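Local coordinates for protein 2-oxo-1,2-dihydroquinoline 8-monooxygenase, oxygenase component (Pseudomonas putida, PDB 1Z02) that probably hydroxylates 2-oxoquinoline at its 8-position, as the trimeric Rieske-type oxygenase component that pairs a [2Fe-2S] cluster with a mononuclear iron, at residues A24-Q27 / S28-P32; I395-R398 / K399-R403. All coordinates share one frame; numbering follows the deposited sequence.

Contact 1: residues A24-Q27 / S28-P32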
ATOM      1  N   ALA A  24      32.945  11.682  -7.925  1.00 15.09           N
ATOM      2  CA  ALA A  24      32.097  12.859  -8.082  1.00 14.32           C
ATOM      3  C   ALA A  24      32.082  13.429  -9.489  1.00 15.16           C
ATOM      4  O   ALA A  24      31.031  13.818  -9.996  1.00 13.84           O
ATOM      5  CB  ALA A  24      32.515  13.934  -7.098  1.00 14.81           C
ATOM      6  N   LYS A  25      33.248  13.491 -10.118  1.00 18.04           N
ATOM      7  CA  LYS A  25      33.340  14.030 -11.470  1.00 20.56           C
ATOM      8  C   LYS A  25      32.518  13.176 -12.432  1.00 19.09           C
ATOM      9  O   LYS A  25      31.773  13.695 -13.267  1.00 20.82           O
ATOM     10  CB  LYS A  25      34.800  14.065 -11.929  1.00 24.61           C
ATOM     11  CG  LYS A  25      35.071  15.089 -13.034  1.00 32.74           C
ATOM     12  CD  LYS A  25      34.441  14.715 -14.374  1.00 37.30           C
ATOM     13  CE  LYS A  25      35.432  13.995 -15.278  1.00 40.87           C
ATOM     14  NZ  LYS A  25      35.798  12.639 -14.797  1.00 41.18           N
ATOM     15  N   THR A  26      32.660  11.861 -12.305  1.00 15.58           N
ATOM     16  CA  THR A  26      31.942  10.920 -13.148  1.00 13.87           C
ATOM     17  C   THR A  26      30.433  10.963 -12.946  1.00 11.72           C
ATOM     18  O   THR A  26      29.678  10.943 -13.918  1.00 13.26           O
ATOM     19  CB  THR A  26      32.443   9.495 -12.896  1.00 13.84           C
ATOM     20  OG1 THR A  26      33.824   9.416 -13.270  1.00 13.62           O
ATOM     21  CG2 THR A  26      31.629   8.476 -13.699  1.00 12.92           C
ATOM     22  N   GLN A  27      29.991  11.024 -11.693  1.00 10.99           N
ATOM     23  CA  GLN A  27      28.558  11.060 -11.408  1.00 13.25           C
ATOM     24  C   GLN A  27      27.896  12.318 -11.954  1.00 14.40           C
ATOM     25  O   GLN A  27      26.726  12.293 -12.356  1.00 14.94           O
ATOM     26  CB  GLN A  27      28.300  10.965  -9.901  1.00 11.26           C
ATOM     27  CG  GLN A  27      28.922   9.739  -9.256  1.00 12.17           C
ATOM     28  CD  GLN A  27      28.354   9.429  -7.885  1.00 10.41           C
ATOM     29  OE1 GLN A  27      28.963   8.687  -7.110  1.00 13.06           O
ATOM     30  NE2 GLN A  27      27.177   9.976  -7.582  1.00  8.93           N
ATOM     31  N   SER A  28      28.646  13.414 -11.981  1.00 15.51           N
ATOM     32  CA  SER A  28      28.107  14.678 -12.473  1.00 16.73           C
ATOM     33  C   SER A  28      27.841  14.593 -13.967  1.00 17.65           C
ATOM     34  O   SER A  28      27.100  15.407 -14.517  1.00 17.78           O
ATOM     35  CB  SER A  28      29.076  15.834 -12.192  1.00 18.04           C
ATOM     36  OG  SER A  28      30.227  15.759 -13.021  1.00 18.64           O
ATOM     37  N   GLN A  29      28.445  13.600 -14.617  1.00 17.08           N
ATOM     38  CA  GLN A  29      28.273  13.423 -16.052  1.00 16.40           C
ATOM     39  C   GLN A  29      27.024  12.633 -16.430  1.00 14.72           C
ATOM     40  O   GLN A  29      26.754  12.417 -17.615  1.00 13.35           O
ATOM     41  CB  GLN A  29      29.523  12.774 -16.653  1.00 18.44           C
ATOM     42  CG  GLN A  29      30.723  13.734 -16.713  1.00 20.91           C
ATOM     43  CD  GLN A  29      32.006  13.066 -17.171  1.00 24.99           C
ATOM     44  OE1 GLN A  29      32.622  12.305 -16.427  1.00 27.33           O
ATOM     45  NE2 GLN A  29      32.413  13.343 -18.404  1.00 28.15           N
ATOM     46  N   TYR A  30      26.271  12.184 -15.429  1.00 13.31           N
ATOM     47  CA  TYR A  30      25.029  11.475 -15.706  1.00 12.48           C
ATOM     48  C   TYR A  30      23.906  11.847 -14.747  1.00 12.19           C
ATOM     49  O   TYR A  30      23.135  10.995 -14.305  1.00  9.73           O
ATOM     50  CB  TYR A  30      25.233   9.951 -15.765  1.00 10.84           C
ATOM     51  CG  TYR A  30      25.933   9.277 -14.605  1.00  9.78           C
ATOM     52  CD1 TYR A  30      25.297   9.089 -13.380  1.00  9.80           C
ATOM     53  CD2 TYR A  30      27.212   8.745 -14.767  1.00  8.63           C
ATOM     54  CE1 TYR A  30      25.914   8.379 -12.350  1.00  7.58           C
ATOM     55  CE2 TYR A  30      27.837   8.036 -13.747  1.00  8.97           C
ATOM     56  CZ  TYR A  30      27.184   7.852 -12.543  1.00  8.24           C
ATOM     57  OH  TYR A  30      27.808   7.115 -11.563  1.00  9.19           O
ATOM     58  N   GLN A  31      23.818  13.143 -14.449  1.00 11.16           N
ATOM     59  CA  GLN A  31      22.779  13.673 -13.577  1.00  9.59           C
ATOM     60  C   GLN A  31      21.410  13.530 -14.247  1.00  8.24           C
ATOM     61  O   GLN A  31      20.435  13.179 -13.588  1.00  7.10           O
ATOM     62  CB  GLN A  31      23.041  15.150 -13.250  1.00  9.09           C
ATOM     63  CG  GLN A  31      22.059  15.750 -12.228  1.00 10.08           C
ATOM     64  CD  GLN A  31      22.048  14.999 -10.904  1.00 12.40           C
ATOM     65  OE1 GLN A  31      23.091  14.814 -10.279  1.00 14.80           O
ATOM     66  NE2 GLN A  31      20.866  14.568 -10.467  1.00 11.76           N
ATOM     67  N   PRO A  32      21.313  13.799 -15.564  1.00  8.34           N
ATOM     68  CA  PRO A  32      20.022  13.667 -16.248  1.00  8.88           C
ATOM     69  C   PRO A  32      19.450  12.244 -16.143  1.00 11.72           C
ATOM     70  O   PRO A  32      18.230  12.055 -16.066  1.00 12.38           O
ATOM     71  CB  PRO A  32      20.355  14.048 -17.689  1.00 11.85           C
ATOM     72  CG  PRO A  32      21.433  15.067 -17.515  1.00  8.28           C
ATOM     73  CD  PRO A  32      22.308  14.420 -16.458  1.00  9.69           C
TER
HETATM   74  O   HOH W   1      25.281  13.466  -9.994  1.00 23.49           O

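Contact 2: residues I395-R398 / K399-R403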
ATOM      1  N   ILE A 395      28.314   2.893 -16.963  1.00 12.85           N
ATOM      2  CA  ILE A 395      28.646   4.312 -16.844  1.00 12.02           C
ATOM      3  C   ILE A 395      28.634   4.971 -18.223  1.00 12.42           C
ATOM      4  O   ILE A 395      28.067   6.053 -18.401  1.00 11.35           O
ATOM      5  CB  ILE A 395      30.023   4.507 -16.168  1.00 14.82           C
ATOM      6  CG1 ILE A 395      29.950   4.035 -14.709  1.00 14.12           C
ATOM      7  CG2 ILE A 395      30.451   5.972 -16.251  1.00 11.89           C
ATOM      8  CD1 ILE A 395      31.263   4.090 -13.965  1.00 15.68           C
ATOM      9  N   THR A 396      29.237   4.309 -19.204  1.00 12.32           N
ATOM     10  CA  THR A 396      29.273   4.848 -20.553  1.00 14.15           C
ATOM     11  C   THR A 396      27.857   5.005 -21.089  1.00 13.62           C
ATOM     12  O   THR A 396      27.561   5.958 -21.815  1.00 13.79           O
ATOM     13  CB  THR A 396      30.065   3.932 -21.496  1.00 14.64           C
ATOM     14  OG1 THR A 396      31.405   3.811 -21.017  1.00 14.36           O
ATOM     15  CG2 THR A 396      30.087   4.507 -22.911  1.00 16.06           C
ATOM     16  N   TRP A 397      26.982   4.064 -20.736  1.00 11.72           N
ATOM     17  CA  TRP A 397      25.597   4.126 -21.187  1.00 11.30           C
ATOM     18  C   TRP A 397      24.871   5.283 -20.508  1.00 10.29           C
ATOM     19  O   TRP A 397      24.137   6.026 -21.160  1.00 12.13           O
ATOM     20  CB  TRP A 397      24.894   2.787 -20.915  1.00 10.83           C
ATOM     21  CG  TRP A 397      23.415   2.886 -20.618  1.00  8.28           C
ATOM     22  CD1 TRP A 397      22.808   2.689 -19.410  1.00  9.47           C
ATOM     23  CD2 TRP A 397      22.373   3.227 -21.539  1.00  8.72           C
ATOM     24  NE1 TRP A 397      21.451   2.887 -19.521  1.00  7.69           N
ATOM     25  CE2 TRP A 397      21.156   3.220 -20.816  1.00  6.87           C
ATOM     26  CE3 TRP A 397      22.348   3.539 -22.906  1.00  6.14           C
ATOM     27  CZ2 TRP A 397      19.929   3.518 -21.413  1.00  5.95           C
ATOM     28  CZ3 TRP A 397      21.126   3.836 -23.500  1.00  6.83           C
ATOM     29  CH2 TRP A 397      19.931   3.822 -22.748  1.00  4.69           C
ATOM     30  N   ARG A 398      25.093   5.454 -19.208  1.00 10.15           N
ATOM     31  CA  ARG A 398      24.444   6.539 -18.480  1.00 12.19           C
ATOM     32  C   ARG A 398      24.844   7.892 -19.048  1.00 11.76           C
ATOM     33  O   ARG A 398      24.005   8.777 -19.200  1.00 12.00           O
ATOM     34  CB  ARG A 398      24.792   6.480 -16.991  1.00 11.07           C
ATOM     35  CG  ARG A 398      24.241   5.255 -16.265  1.00 12.49           C
ATOM     36  CD  ARG A 398      24.483   5.388 -14.785  1.00  8.12           C
ATOM     37  NE  ARG A 398      24.232   4.149 -14.062  1.00  9.95           N
ATOM     38  CZ  ARG A 398      24.598   3.951 -12.795  1.00  7.37           C
ATOM     39  NH1 ARG A 398      24.346   2.801 -12.188  1.00  7.35           N
ATOM     40  NH2 ARG A 398      25.229   4.916 -12.137  1.00  7.79           N
ATOM     41  N   LYS A 399      26.122   8.055 -19.368  1.00 12.55           N
ATOM     42  CA  LYS A 399      26.600   9.312 -19.919  1.00 12.12           C
ATOM     43  C   LYS A 399      25.978   9.629 -21.274  1.00 12.45           C
ATOM     44  O   LYS A 399      25.511  10.741 -21.496  1.00 12.98           O
ATOM     45  CB  LYS A 399      28.119   9.285 -20.065  1.00 15.42           C
ATOM     46  CG  LYS A 399      28.880   9.301 -18.762  1.00 15.41           C
ATOM     47  CD  LYS A 399      30.364   9.421 -19.034  1.00 18.72           C
ATOM     48  CE  LYS A 399      31.174   9.396 -17.756  1.00 21.73           C
ATOM     49  NZ  LYS A 399      32.621   9.624 -18.042  1.00 22.22           N
ATOM     50  N   LEU A 400      25.976   8.660 -22.183  1.00 11.59           N
ATOM     51  CA  LEU A 400      25.417   8.889 -23.506  1.00 10.80           C
ATOM     52  C   LEU A 400      23.908   9.103 -23.430  1.00 10.44           C
ATOM     53  O   LEU A 400      23.347   9.876 -24.198  1.00 10.93           O
ATOM     54  CB  LEU A 400      25.754   7.720 -24.444  1.00 10.86           C
ATOM     55  CG  LEU A 400      24.961   6.406 -24.410  1.00 13.00           C
ATOM     56  CD1 LEU A 400      23.729   6.502 -25.299  1.00 11.47           C
ATOM     57  CD2 LEU A 400      25.851   5.289 -24.901  1.00 15.52           C
ATOM     58  N   ALA A 401      23.249   8.421 -22.504  1.00 10.43           N
ATOM     59  CA  ALA A 401      21.802   8.576 -22.352  1.00 11.61           C
ATOM     60  C   ALA A 401      21.505   9.991 -21.850  1.00 11.14           C
ATOM     61  O   ALA A 401      20.535  10.625 -22.273  1.00 11.84           O
ATOM     62  CB  ALA A 401      21.269   7.543 -21.371  1.00  9.62           C
ATOM     63  N   SER A 402      22.344  10.481 -20.943  1.00 11.10           N
ATOM     64  CA  SER A 402      22.162  11.821 -20.391  1.00 13.55           C
ATOM     65  C   SER A 402      22.356  12.870 -21.476  1.00 14.89           C
ATOM     66  O   SER A 402      21.643  13.873 -21.517  1.00 16.03           O
ATOM     67  CB  SER A 402      23.157  12.085 -19.259  1.00 10.83           C
ATOM     68  OG  SER A 402      23.011  11.159 -18.198  1.00  8.63           O
ATOM     69  N   ARG A 403      23.310  12.631 -22.363  1.00 17.12           N
ATOM     70  CA  ARG A 403      23.596  13.575 -23.433  1.00 21.11           C
ATOM     71  C   ARG A 403      22.625  13.588 -24.604  1.00 19.56           C
ATOM     72  O   ARG A 403      22.341  14.651 -25.149  1.00 18.88           O
ATOM     73  CB  ARG A 403      25.011  13.342 -23.956  1.00 29.02           C
ATOM     74  CG  ARG A 403      26.091  13.827 -23.002  1.00 39.34           C
ATOM     75  CD  ARG A 403      27.471  13.495 -23.539  1.00 49.35           C
ATOM     76  NE  ARG A 403      27.834  12.105 -23.297  1.00 57.87           N
ATOM     77  CZ  ARG A 403      28.460  11.323 -24.174  1.00 60.48           C
ATOM     78  NH1 ARG A 403      28.798  11.784 -25.368  1.00 62.38           N
ATOM     79  NH2 ARG A 403      28.760  10.073 -23.855  1.00 60.57           N
TER

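Contact 1: residues A24-Q27 / S28-P32
The phenol ring of Tyr-30 folds back over helix 24-27 and lays one face on Gln-27. Gln-27 CA sits 3.9 Å from the centroid of the Tyr-30 ring, 18° off its normal, a CH-pi contact over the face. The first torsion of Tyr-30 (chi1 52°) sets CG between the backbone N and the carbonyl carbon, and this turns the ring back along the chain. On the Thr-26 side, the methyl CG2 of Thr-26 comes within 3.8 Å of Tyr-30 CE2. The bent chain of Lys-25 packs its CE against Gln-29 OE1 at 3.5 Å; that oxygen takes its hydrogen bond from Lys-399. The hydroxyl of Ser-28 doubles back to the main chain, OG giving a 2.6 Å hydrogen bond to Lys-25 O. Gln-29 N and Tyr-30 N each bond a carbonyl three residues back, Tyr-30 N reaching Gln-27 O at 3.1 Å. Tyr-30 is also the N-cap residue of helix 31-34. A water donates to Gln-31 OE1 and, weakly, to Gln-27 O, while Gln-31 NE2 bonds Asp-35. Successive carbonyls of 24-27 are thus satisfied by different means: backbone N-H groups, a serine hydroxyl and water.

Contact 2: residues I395-R398 / K399-R403
Arg-398 O is gripped twice by Ser-402, whose N and OG come to it from opposite faces of the carbonyl plane. The hydroxyl bond, Ser-402 OG to Arg-398 O, is 2.8 Å long and the amide bond from Ser-402 N is 2.9 Å. With chi1 at -60°, OG lies beside the serine's own backbone N, which lets both donors serve one acceptor. On another flank of the helix, the methyl of Ala-401 stands over the indole of Trp-397 in a CH-pi contact with its face: CB lies 4.1 Å from the centroid of the Trp-397 six-membered ring, 6° off the normal. Leu-400 crosses the same indole obliquely, with CD1 at 4.1 Å from Trp-397 CE3, while its other methyl, CD2, rests against Thr-396 O and Trp-397 CA. An alanine in place of Leu-400 would probably leave the CE3 and CZ3 atoms of Trp-397 without this apolar neighbour and the indole less firmly held on that side. Ile-395 and Lys-399 run side by side, CG2 of Ile-395 at 3.8 Å from Lys-399 CE, and the extended lysine carries NZ on to Gln-29. The Arg-398 guanidinium makes salt bridges with Glu-385 and Glu-214, whose negative charges probably offset the like-charge approach to Arg-87 of a second subunit. This run of helix 392-404 lies between strand 261-264 and helix 31-34, and Trp-397 touches both, Met-262 on the strand and Tyr-33 on the helix.

How the contacts relate
From the N terminus, the chain first makes contact 1, a local turn that carries helix 24-27 into helix 31-34. Several hundred residues later, after the long antiparallel sheet, helix 392-404 makes contact 2. The two are in series, neither nesting nor crossing, and neither closes a long loop. In space they are neighbours, with centres 9 Å apart. Lys-399 NZ meets Gln-29 OE1 at 3.1 Å, a probable hydrogen bond; Arg-398 makes a cation-pi contact with Tyr-30, and Pro-32 packs on Ser-402. The N-terminal helices thus lie against helix 392-404, which also rests on strand 261-264 of the antiparallel sheet.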